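Local coordinates for protein BauA (Acinetobacter baumannii, PDB 6HCP) that probably carries ferric preacinetobactin across the outer membrane, as a TonB-dependent siderophore receptor that supplies the bacterium with iron, at residues A[58-63]-A[479-485]; A[435-441]-A[467-473]; A[526-532]-A[560-566]. One frame throughout, in Å; residues are numbered along the deposited sequence.

How the contacts relate
Followed from the N terminus, the chain first passes through residues 58-63, a loop of the plug, which contact 1 presses against the inner wall of the barrel at 479-485. That closes a loop of more than 400 residues, and contact 2, the hairpin pairing of 435-441 with 467-473, is nested inside it. Contact 3 follows in series, pairing 526-532 with 560-566 further round the wall. Strands 461-473 and 478-489 are neighbours, and a salt bridge from Asp59 to Lys473 joins contacts 1 and 2 directly. Asn63 reaches the other way, to Ser529 of contact 3. Contacts 2 and 3 do not touch; the plug loop meets both.

Contact 1: residues A[58-63]-A[479-485]; sequences LDTPFN and SVYANYI. With C8E ((hydroxyethyloxy)tri(ethyloxy)octane), chain B.
Between the short 3-10 turn at Leu58-Asp59 and the strand that follows residue 63, the plug chain runs past barrel strand 479-485, with Pro61 CA 5.1 Å from Tyr481 CA and Pro61 at the centre of an inverse gamma turn. This is the plug-to-barrel interface of a TonB-dependent receptor: Ser479, Tyr481, Asn483 and Ile485 point inward from the wall to meet the loop. Two backbone carbonyls of the loop are taken by barrel side chains. Ser479 OG donates to a lone pair of Leu58 O at 2.7 Å, in the carbonyl plane. Further along, Asn483 ND2 gives a nearly straight bond to Pro61 O, 3.0 Å long and close to the plane of its own amide; ND2 also bonds Glu514. Between them stands the Tyr481 ring. Its CG sits between the backbone N and carbonyl carbon (chi1 74°), which raises the ring beside the turn, where Phe62 N and Thr60 O lie over one face and Pro61 CB packs on Tyr481 CB at 3.8 Å. The Tyr481 hydroxyl bonds Glu514 on the next strand of the wall. Phe62 lies across the Asn483 amide, the two planes only 24° apart, and the CE1 side of its ring meets the wall, Phe62 CE1 lying 4.0 Å from Ile485 CD1.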
# COMPACT_ATOMS: atom_id res chain seq x y z
N LEU A 58 -1.48 18.77 -38.25
CA LEU A 58 -0.52 19.74 -38.79
C LEU A 58 -1.20 20.84 -39.62
O LEU A 58 -0.53 21.80 -40.04
CB LEU A 58 0.50 19.02 -39.67
CG LEU A 58 1.52 18.18 -38.93
CD1 LEU A 58 2.42 17.46 -39.94
CD2 LEU A 58 2.34 19.04 -37.98
N ASP A 59 -2.50 20.70 -39.87
CA ASP A 59 -3.24 21.71 -40.65
C ASP A 59 -4.12 22.57 -39.73
O ASP A 59 -4.95 23.33 -40.22
CB ASP A 59 -4.15 21.04 -41.68
CG ASP A 59 -3.40 20.30 -42.77
OD1 ASP A 59 -2.26 20.70 -43.06
OD2 ASP A 59 -3.95 19.30 -43.28
N THR A 60 -4.03 22.37 -38.41
CA THR A 60 -4.95 23.02 -37.47
C THR A 60 -4.21 24.11 -36.70
O THR A 60 -3.30 23.81 -35.92
CB THR A 60 -5.55 22.00 -36.50
OG1 THR A 60 -6.26 21.01 -37.23
CG2 THR A 60 -6.49 22.64 -35.50
N PRO A 61 -4.57 25.40 -36.90
CA PRO A 61 -3.88 26.50 -36.22
C PRO A 61 -4.48 26.78 -34.84
O PRO A 61 -4.69 27.93 -34.44
CB PRO A 61 -4.12 27.68 -37.17
CG PRO A 61 -5.50 27.39 -37.72
CD PRO A 61 -5.61 25.88 -37.82
N PHE A 62 -4.66 25.69 -34.09
CA PHE A 62 -5.15 25.68 -32.72
C PHE A 62 -4.49 24.48 -32.03
O PHE A 62 -4.03 23.57 -32.73
CB PHE A 62 -6.67 25.50 -32.68
CG PHE A 62 -7.46 26.60 -33.33
CD1 PHE A 62 -7.70 27.79 -32.66
CD2 PHE A 62 -7.89 26.48 -34.64
CE1 PHE A 62 -8.33 28.84 -33.31
CE2 PHE A 62 -8.54 27.52 -35.27
CZ PHE A 62 -8.75 28.70 -34.61
N ASN A 63 -4.39 24.54 -30.70
CA ASN A 63 -3.87 23.44 -29.91
C ASN A 63 -5.02 22.46 -29.62
O ASN A 63 -5.97 22.78 -28.89
CB ASN A 63 -3.18 23.99 -28.66
CG ASN A 63 -2.40 22.94 -27.89
OD1 ASN A 63 -2.73 21.76 -27.94
ND2 ASN A 63 -1.33 23.35 -27.23
N SER A 479 4.71 22.52 -38.63
CA SER A 479 3.80 23.63 -38.87
C SER A 479 4.03 24.72 -37.82
O SER A 479 4.25 24.43 -36.66
CB SER A 479 2.37 23.17 -38.85
OG SER A 479 2.07 22.35 -39.98
N VAL A 480 3.96 25.98 -38.26
CA VAL A 480 3.93 27.11 -37.36
C VAL A 480 2.58 27.81 -37.55
O VAL A 480 2.04 27.80 -38.65
CB VAL A 480 5.11 28.06 -37.62
CG1 VAL A 480 5.02 28.70 -38.99
CG2 VAL A 480 5.23 29.11 -36.54
N TYR A 481 2.01 28.32 -36.46
CA TYR A 481 0.66 28.89 -36.53
C TYR A 481 0.49 30.05 -35.56
O TYR A 481 1.18 30.18 -34.56
CB TYR A 481 -0.41 27.80 -36.34
CG TYR A 481 -0.57 27.30 -34.93
CD1 TYR A 481 -1.46 27.91 -34.06
CD2 TYR A 481 0.17 26.23 -34.46
CE1 TYR A 481 -1.58 27.47 -32.75
CE2 TYR A 481 0.05 25.78 -33.15
CZ TYR A 481 -0.87 26.38 -32.31
OH TYR A 481 -0.97 26.01 -31.00
N ALA A 482 -0.53 30.85 -35.85
CA ALA A 482 -0.95 31.93 -34.97
C ALA A 482 -2.46 32.11 -35.11
O ALA A 482 -3.05 31.77 -36.15
CB ALA A 482 -0.22 33.19 -35.32
N ASN A 483 -3.10 32.60 -34.04
CA ASN A 483 -4.52 32.90 -34.15
C ASN A 483 -4.87 34.10 -33.26
O ASN A 483 -4.17 34.44 -32.32
CB ASN A 483 -5.40 31.68 -33.90
CG ASN A 483 -5.40 31.21 -32.46
OD1 ASN A 483 -5.71 31.99 -31.55
ND2 ASN A 483 -5.02 29.95 -32.24
N TYR A 484 -5.96 34.74 -33.64
CA TYR A 484 -6.71 35.63 -32.78
C TYR A 484 -8.15 35.16 -32.84
O TYR A 484 -8.69 34.98 -33.94
CB TYR A 484 -6.64 37.09 -33.23
CG TYR A 484 -7.57 38.00 -32.47
CD1 TYR A 484 -7.16 38.61 -31.29
CD2 TYR A 484 -8.90 38.12 -32.83
CE1 TYR A 484 -8.03 39.39 -30.55
CE2 TYR A 484 -9.80 38.84 -32.05
CZ TYR A 484 -9.35 39.51 -30.93
OH TYR A 484 -10.23 40.23 -30.16
N ILE A 485 -8.74 34.91 -31.67
CA ILE A 485 -10.12 34.45 -31.61
C ILE A 485 -10.70 34.85 -30.25
O ILE A 485 -9.97 35.12 -29.30
CB ILE A 485 -10.17 32.94 -31.90
CG1 ILE A 485 -11.59 32.43 -32.15
CG2 ILE A 485 -9.48 32.15 -30.80
CD1 ILE A 485 -11.64 31.06 -32.81
C1 C8E B . 4.76 33.33 -19.65
C2 C8E B . 3.76 33.34 -20.80
C3 C8E B . 4.32 33.97 -22.07
C4 C8E B . 3.23 34.42 -23.03
C5 C8E B . 3.42 35.88 -23.41
C6 C8E B . 2.36 36.34 -24.40
C7 C8E B . 2.14 35.31 -25.52
C8 C8E B . 1.37 35.93 -26.68
O9 C8E B . 1.46 35.07 -27.81
C10 C8E B . 0.64 35.52 -28.89
C11 C8E B . 1.47 36.23 -29.97
O12 C8E B . 0.66 36.58 -31.11
C13 C8E B . 1.39 36.77 -32.33
C14 C8E B . 0.45 36.62 -33.51
O15 C8E B . -0.92 36.62 -33.09
C16 C8E B . -1.66 37.73 -33.61
C17 C8E B . -2.91 37.28 -34.36
O18 C8E B . -2.58 36.56 -35.56
C19 C8E B . -2.58 37.39 -36.73
C20 C8E B . -2.56 36.51 -37.97
O21 C8E B . -3.03 35.23 -37.55

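Contact 2: residues A[435-441]-A[467-473]; sequences KVQLTLG and GVALLIK. With C8E ((hydroxyethyloxy)tri(ethyloxy)octane), chain C.
Lys473 N donates to Lys435 O at 2.8 Å, the first of seven backbone hydrogen bonds that join 435-441 to 467-473 in an antiparallel ladder. Gln437 with Leu471, Thr439 with Ala469 and Gly441 with Gly467 form the hydrogen-bonded pairs, each bonded in both directions. On the face carrying Val436, Leu438, Leu440, Val468, Leu470 and Ile472, the side chains are all aliphatic. Leu440 and Val468 run alongside each other, with Leu440 CD2 only 3.3 Å from Val468 CG2, a close fit. Leu438 CD1 reaches Val468 CG2 on a slant at 3.9 Å, and Val436 CG1 meets Leu470 CD1 likewise. The face of Gln437, Thr439, Ala469 and Leu471 is mixed and turned to the plug. Here Gln437 NE2 is 3.9 Å from Lys473 CD but bonds to Asp434 O, while bends at the third and fourth torsions (both 78°) turn Lys473 NZ to its salt-bridge partner, Asp59 of the plug. Ala469 packs on Pro61 and Thr439 on Leu52. Aliphatic side chains on one face and a plug-facing surface on the other are characteristic of a hairpin in the transmembrane wall of a TonB-dependent beta-barrel.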
# COMPACT_ATOMS: atom_id res chain seq x y z
N LYS A 435 0.74 25.24 -48.51
CA LYS A 435 1.74 25.39 -47.45
C LYS A 435 1.42 26.58 -46.54
O LYS A 435 2.06 26.74 -45.50
CB LYS A 435 3.14 25.51 -48.05
CG LYS A 435 3.69 24.21 -48.62
CD LYS A 435 5.17 24.26 -48.94
CE LYS A 435 5.50 25.14 -50.13
NZ LYS A 435 6.67 24.63 -50.87
N VAL A 436 0.59 27.51 -47.03
CA VAL A 436 0.19 28.68 -46.24
C VAL A 436 -1.33 28.76 -46.25
O VAL A 436 -1.95 28.73 -47.31
CB VAL A 436 0.82 29.98 -46.76
CG1 VAL A 436 0.43 31.18 -45.91
CG2 VAL A 436 2.34 29.88 -46.84
N GLN A 437 -1.93 28.69 -45.05
CA GLN A 437 -3.39 28.57 -44.92
C GLN A 437 -3.90 29.66 -43.97
O GLN A 437 -3.47 29.74 -42.82
CB GLN A 437 -3.76 27.19 -44.40
CG GLN A 437 -3.37 26.08 -45.36
CD GLN A 437 -3.60 24.70 -44.79
OE1 GLN A 437 -4.55 24.48 -44.04
NE2 GLN A 437 -2.77 23.76 -45.20
N LEU A 438 -4.67 30.61 -44.53
CA LEU A 438 -5.21 31.75 -43.78
C LEU A 438 -6.71 31.57 -43.62
O LEU A 438 -7.43 31.45 -44.62
CB LEU A 438 -4.92 33.05 -44.54
CG LEU A 438 -5.59 34.31 -43.98
CD1 LEU A 438 -5.01 34.67 -42.63
CD2 LEU A 438 -5.44 35.46 -44.95
N THR A 439 -7.17 31.53 -42.37
CA THR A 439 -8.60 31.40 -42.07
C THR A 439 -9.08 32.75 -41.51
O THR A 439 -8.43 33.33 -40.66
CB THR A 439 -8.86 30.25 -41.10
OG1 THR A 439 -8.46 29.01 -41.69
CG2 THR A 439 -10.32 30.12 -40.71
N LEU A 440 -10.19 33.26 -42.05
CA LEU A 440 -10.82 34.52 -41.65
C LEU A 440 -12.30 34.22 -41.47
O LEU A 440 -12.91 33.58 -42.34
CB LEU A 440 -10.71 35.57 -42.76
CG LEU A 440 -9.32 36.03 -43.17
CD1 LEU A 440 -9.45 36.99 -44.35
CD2 LEU A 440 -8.60 36.70 -42.02
N GLY A 441 -12.93 34.86 -40.48
CA GLY A 441 -14.36 34.74 -40.37
C GLY A 441 -14.96 35.70 -39.36
O GLY A 441 -14.26 36.37 -38.61
N GLY A 467 -12.55 36.14 -36.13
CA GLY A 467 -11.42 35.27 -35.88
C GLY A 467 -10.50 35.24 -37.09
O GLY A 467 -10.97 35.43 -38.24
N VAL A 468 -9.20 35.11 -36.83
CA VAL A 468 -8.24 34.95 -37.90
C VAL A 468 -7.16 33.98 -37.43
O VAL A 468 -6.77 33.97 -36.27
CB VAL A 468 -7.65 36.30 -38.33
CG1 VAL A 468 -7.04 37.05 -37.16
CG2 VAL A 468 -6.62 36.15 -39.43
N ALA A 469 -6.74 33.10 -38.33
CA ALA A 469 -5.70 32.15 -38.01
C ALA A 469 -4.81 31.95 -39.25
O ALA A 469 -5.29 31.96 -40.38
CB ALA A 469 -6.31 30.85 -37.58
N LEU A 470 -3.52 31.76 -39.01
CA LEU A 470 -2.55 31.56 -40.07
C LEU A 470 -1.73 30.32 -39.73
O LEU A 470 -1.21 30.20 -38.61
CB LEU A 470 -1.66 32.80 -40.17
CG LEU A 470 -0.53 32.72 -41.20
CD1 LEU A 470 -1.10 32.50 -42.59
CD2 LEU A 470 0.31 33.99 -41.14
N LEU A 471 -1.62 29.41 -40.70
CA LEU A 471 -0.80 28.24 -40.56
C LEU A 471 0.19 28.14 -41.74
O LEU A 471 -0.22 28.28 -42.88
CB LEU A 471 -1.69 27.01 -40.49
CG LEU A 471 -0.90 25.73 -40.22
CD1 LEU A 471 -1.55 24.91 -39.14
CD2 LEU A 471 -0.71 24.94 -41.51
N ILE A 472 1.47 27.95 -41.41
CA ILE A 472 2.52 27.74 -42.39
C ILE A 472 3.14 26.35 -42.18
O ILE A 472 3.63 26.03 -41.10
CB ILE A 472 3.58 28.85 -42.29
CG1 ILE A 472 2.98 30.23 -42.55
CG2 ILE A 472 4.74 28.53 -43.24
CD1 ILE A 472 3.89 31.37 -42.14
N LYS A 473 3.06 25.53 -43.22
CA LYS A 473 3.73 24.24 -43.25
C LYS A 473 5.18 24.45 -43.68
O LYS A 473 5.46 24.52 -44.85
CB LYS A 473 2.98 23.28 -44.18
CG LYS A 473 1.54 23.01 -43.79
CD LYS A 473 0.76 22.18 -44.78
CE LYS A 473 1.06 20.69 -44.69
NZ LYS A 473 0.38 20.06 -43.54
C1 C8E C . -8.93 43.26 -33.14
C2 C8E C . -8.54 42.05 -33.96
C3 C8E C . -9.61 41.79 -35.02
C4 C8E C . -9.29 40.58 -35.89
C5 C8E C . -9.67 40.87 -37.34
C6 C8E C . -10.27 39.69 -38.07
C7 C8E C . -11.45 40.15 -38.88
C8 C8E C . -11.77 39.11 -39.91
O9 C8E C . -13.04 39.42 -40.44
C10 C8E C . -13.13 39.30 -41.84
C11 C8E C . -14.56 39.01 -42.26
O12 C8E C . -14.57 37.89 -43.15
C13 C8E C . -15.21 38.09 -44.41
C14 C8E C . -15.87 36.78 -44.83
O15 C8E C . -14.95 35.69 -44.75

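Contact 3: residues A[526-532]-A[560-566]; sequences HTLSAFE and NRGIEWS. With C8E ((hydroxyethyloxy)tri(ethyloxy)octane), chain B; EDO (1,2-ethanediol), chain S.
His526 and Trp565 meet rim to rim, their planes only 5° apart, and Trp565 NE1 donates to His526 ND1 at 3.0 Å within both ring planes; Thr527 O also lies at the indole edge. The Phe531 ring has the backbone of Gly562 over one face, a CH-pi contact with CA 3.8 Å from the centroid, and the Glu564 side chain at its edge. These rings belong to two neighbouring antiparallel strands of the TonB-dependent receptor barrel, strands 524-541 and 549-569. A chi1 of 64° swings the phenyl of Phe531 back over the neighbouring strand, where it lies on the backbone of Gly562, which has no side chain there.

Thr527 with Ser566, Ser529 with Glu564 and Phe531 with Gly562 are the hydrogen-bonded pairs, each with two backbone bonds. Their side of the sheet looks into the barrel. There the Glu564 carboxylate, in the conformer described, lies close to Ser529 and forms a salt bridge with Arg107 of the plug, while its OE1 bonds Ser90; Ser529 OG is also bonded by Asn63. In this conformer the buried acid thus has polar partners from both plug and wall.

On the opposite side, Leu528, Ala530 and Ile563 give an apolar surface. Leu528 CD1 packs on Trp565 CB at 4.0 Å, and the octyl tail of a detergent molecule lies against Ile563 and Arg561, with its C2 3.8 Å from Arg561 CB. At the far end Glu532 and Arg561 run side by side. Arg561 grips a single oxygen side-on, Glu532 OE1 receiving NE at 2.7 Å and NH2 at 3.1 Å from the same face of the carboxylate, while Glu532 OE2 accepts from an ethanediol hydroxyl, O2, at 2.8 Å.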
# COMPACT_ATOMS: atom_id res chain seq x y z
N HIS A 526 4.96 16.59 -31.17
CA HIS A 526 5.12 17.66 -30.19
C HIS A 526 4.27 18.87 -30.59
O HIS A 526 4.16 19.20 -31.78
CB HIS A 526 6.58 18.14 -30.12
CG HIS A 526 7.55 17.12 -29.63
ND1 HIS A 526 8.04 17.14 -28.34
CD2 HIS A 526 8.21 16.14 -30.28
CE1 HIS A 526 8.93 16.17 -28.21
NE2 HIS A 526 9.00 15.50 -29.37
N THR A 527 3.79 19.61 -29.57
CA THR A 527 3.20 20.94 -29.74
C THR A 527 3.85 21.88 -28.73
O THR A 527 4.05 21.51 -27.55
CB THR A 527 1.67 20.92 -29.54
OG1 THR A 527 1.11 19.97 -30.45
CG2 THR A 527 1.01 22.26 -29.77
N LEU A 528 4.23 23.07 -29.20
CA LEU A 528 4.71 24.13 -28.35
C LEU A 528 3.87 25.37 -28.63
O LEU A 528 3.84 25.81 -29.77
CB LEU A 528 6.20 24.38 -28.60
CG LEU A 528 6.80 25.53 -27.80
CD1 LEU A 528 6.86 25.20 -26.32
CD2 LEU A 528 8.19 25.90 -28.30
N SER A 529 3.14 25.88 -27.64
CA SER A 529 2.31 27.07 -27.88
C SER A 529 2.37 28.06 -26.71
O SER A 529 2.60 27.70 -25.57
CB SER A 529 0.90 26.70 -28.22
OG SER A 529 0.37 25.77 -27.31
N ALA A 530 2.16 29.33 -27.08
CA ALA A 530 2.12 30.43 -26.16
C ALA A 530 0.84 31.22 -26.44
O ALA A 530 0.44 31.39 -27.58
CB ALA A 530 3.34 31.28 -26.33
N PHE A 531 0.20 31.69 -25.37
CA PHE A 531 -1.07 32.36 -25.52
C PHE A 531 -1.19 33.47 -24.49
O PHE A 531 -0.58 33.44 -23.44
CB PHE A 531 -2.23 31.36 -25.39
CG PHE A 531 -2.33 30.71 -24.03
CD1 PHE A 531 -2.97 31.35 -22.98
CD2 PHE A 531 -1.81 29.45 -23.82
CE1 PHE A 531 -3.07 30.74 -21.74
CE2 PHE A 531 -1.91 28.84 -22.58
CZ PHE A 531 -2.56 29.48 -21.54
N GLU A 532 -2.03 34.45 -24.83
CA GLU A 532 -2.52 35.42 -23.90
C GLU A 532 -4.03 35.53 -24.10
O GLU A 532 -4.50 35.69 -25.23
CB GLU A 532 -1.85 36.79 -24.10
CG GLU A 532 -2.46 37.87 -23.23
CD GLU A 532 -1.79 39.23 -23.34
OE1 GLU A 532 -0.63 39.35 -22.89
OE2 GLU A 532 -2.39 40.13 -23.93
N ASN A 560 -4.71 35.62 -18.62
CA ASN A 560 -3.96 34.38 -18.53
C ASN A 560 -2.94 34.33 -19.67
O ASN A 560 -3.30 34.30 -20.84
CB ASN A 560 -4.87 33.15 -18.60
CG ASN A 560 -5.70 32.91 -17.36
OD1 ASN A 560 -5.86 33.80 -16.52
ND2 ASN A 560 -6.32 31.73 -17.30
N ARG A 561 -1.66 34.32 -19.29
CA ARG A 561 -0.59 34.11 -20.20
C ARG A 561 0.00 32.74 -19.92
O ARG A 561 0.23 32.38 -18.77
CB ARG A 561 0.51 35.17 -20.02
CG ARG A 561 0.12 36.57 -20.47
CD ARG A 561 1.13 37.62 -20.02
NE ARG A 561 0.86 38.89 -20.68
CZ ARG A 561 1.34 40.08 -20.32
NH1 ARG A 561 2.18 40.19 -19.30
NH2 ARG A 561 1.02 41.16 -21.01
N GLY A 562 0.30 32.00 -20.98
CA GLY A 562 0.78 30.66 -20.78
C GLY A 562 1.72 30.19 -21.88
O GLY A 562 1.68 30.68 -23.01
N ILE A 563 2.51 29.18 -21.53
CA ILE A 563 3.34 28.44 -22.44
C ILE A 563 3.11 26.95 -22.18
O ILE A 563 3.07 26.52 -21.03
CB ILE A 563 4.82 28.82 -22.25
CG1 ILE A 563 5.09 30.29 -22.56
CG2 ILE A 563 5.72 27.90 -23.06
CD1 ILE A 563 6.41 30.78 -22.00
N GLU A 564 2.94 26.19 -23.26
CA GLU A 564 2.58 24.76 -23.23
C GLU A 564 3.56 23.97 -24.11
O GLU A 564 3.72 24.31 -25.28
CB GLU A 564 1.16 24.56 -23.79
CG GLU A 564 0.10 25.53 -23.27
CD GLU A 564 -1.12 25.67 -24.17
OE1 GLU A 564 -2.25 25.40 -23.72
OE2 GLU A 564 -0.94 26.05 -25.33
N TRP A 565 4.19 22.92 -23.57
CA TRP A 565 4.88 21.93 -24.36
C TRP A 565 4.24 20.57 -24.10
O TRP A 565 4.18 20.15 -22.96
CB TRP A 565 6.39 21.89 -24.04
CG TRP A 565 7.10 20.75 -24.69
CD1 TRP A 565 6.90 20.27 -25.96
CD2 TRP A 565 8.12 19.92 -24.11
NE1 TRP A 565 7.69 19.17 -26.18
CE2 TRP A 565 8.47 18.96 -25.08
CE3 TRP A 565 8.79 19.91 -22.88
CZ2 TRP A 565 9.45 17.98 -24.84
CZ3 TRP A 565 9.72 18.93 -22.63
CH2 TRP A 565 10.05 17.98 -23.60
N SER A 566 3.66 19.96 -25.13
CA SER A 566 3.05 18.65 -24.95
C SER A 566 3.43 17.73 -26.12
O SER A 566 3.97 18.17 -27.13
CB SER A 566 1.57 18.74 -24.77
OG SER A 566 0.98 19.35 -25.88
C1 C8E B . 4.76 33.33 -19.65
C2 C8E B . 3.76 33.34 -20.80
C3 C8E B . 4.32 33.97 -22.07
C4 C8E B . 3.23 34.42 -23.03
C5 C8E B . 3.42 35.88 -23.41
C6 C8E B . 2.36 36.34 -24.40
C7 C8E B . 2.14 35.31 -25.52
C8 C8E B . 1.37 35.93 -26.68
O9 C8E B . 1.46 35.07 -27.81
C10 C8E B . 0.64 35.52 -28.89
C11 C8E B . 1.47 36.23 -29.97
O12 C8E B . 0.66 36.58 -31.11
C13 C8E B . 1.39 36.77 -32.33
C14 C8E B . 0.45 36.62 -33.51
O15 C8E B . -0.92 36.62 -33.09
C16 C8E B . -1.66 37.73 -33.61
C17 C8E B . -2.91 37.28 -34.36
O18 C8E B . -2.58 36.56 -35.56
C19 C8E B . -2.58 37.39 -36.73
C20 C8E B . -2.56 36.51 -37.97
O21 C8E B . -3.03 35.23 -37.55
C1 EDO S . -5.91 39.16 -27.01
O1 EDO S . -5.72 40.41 -27.68
C2 EDO S . -4.83 39.03 -25.98
O2 EDO S . -4.94 40.17 -25.12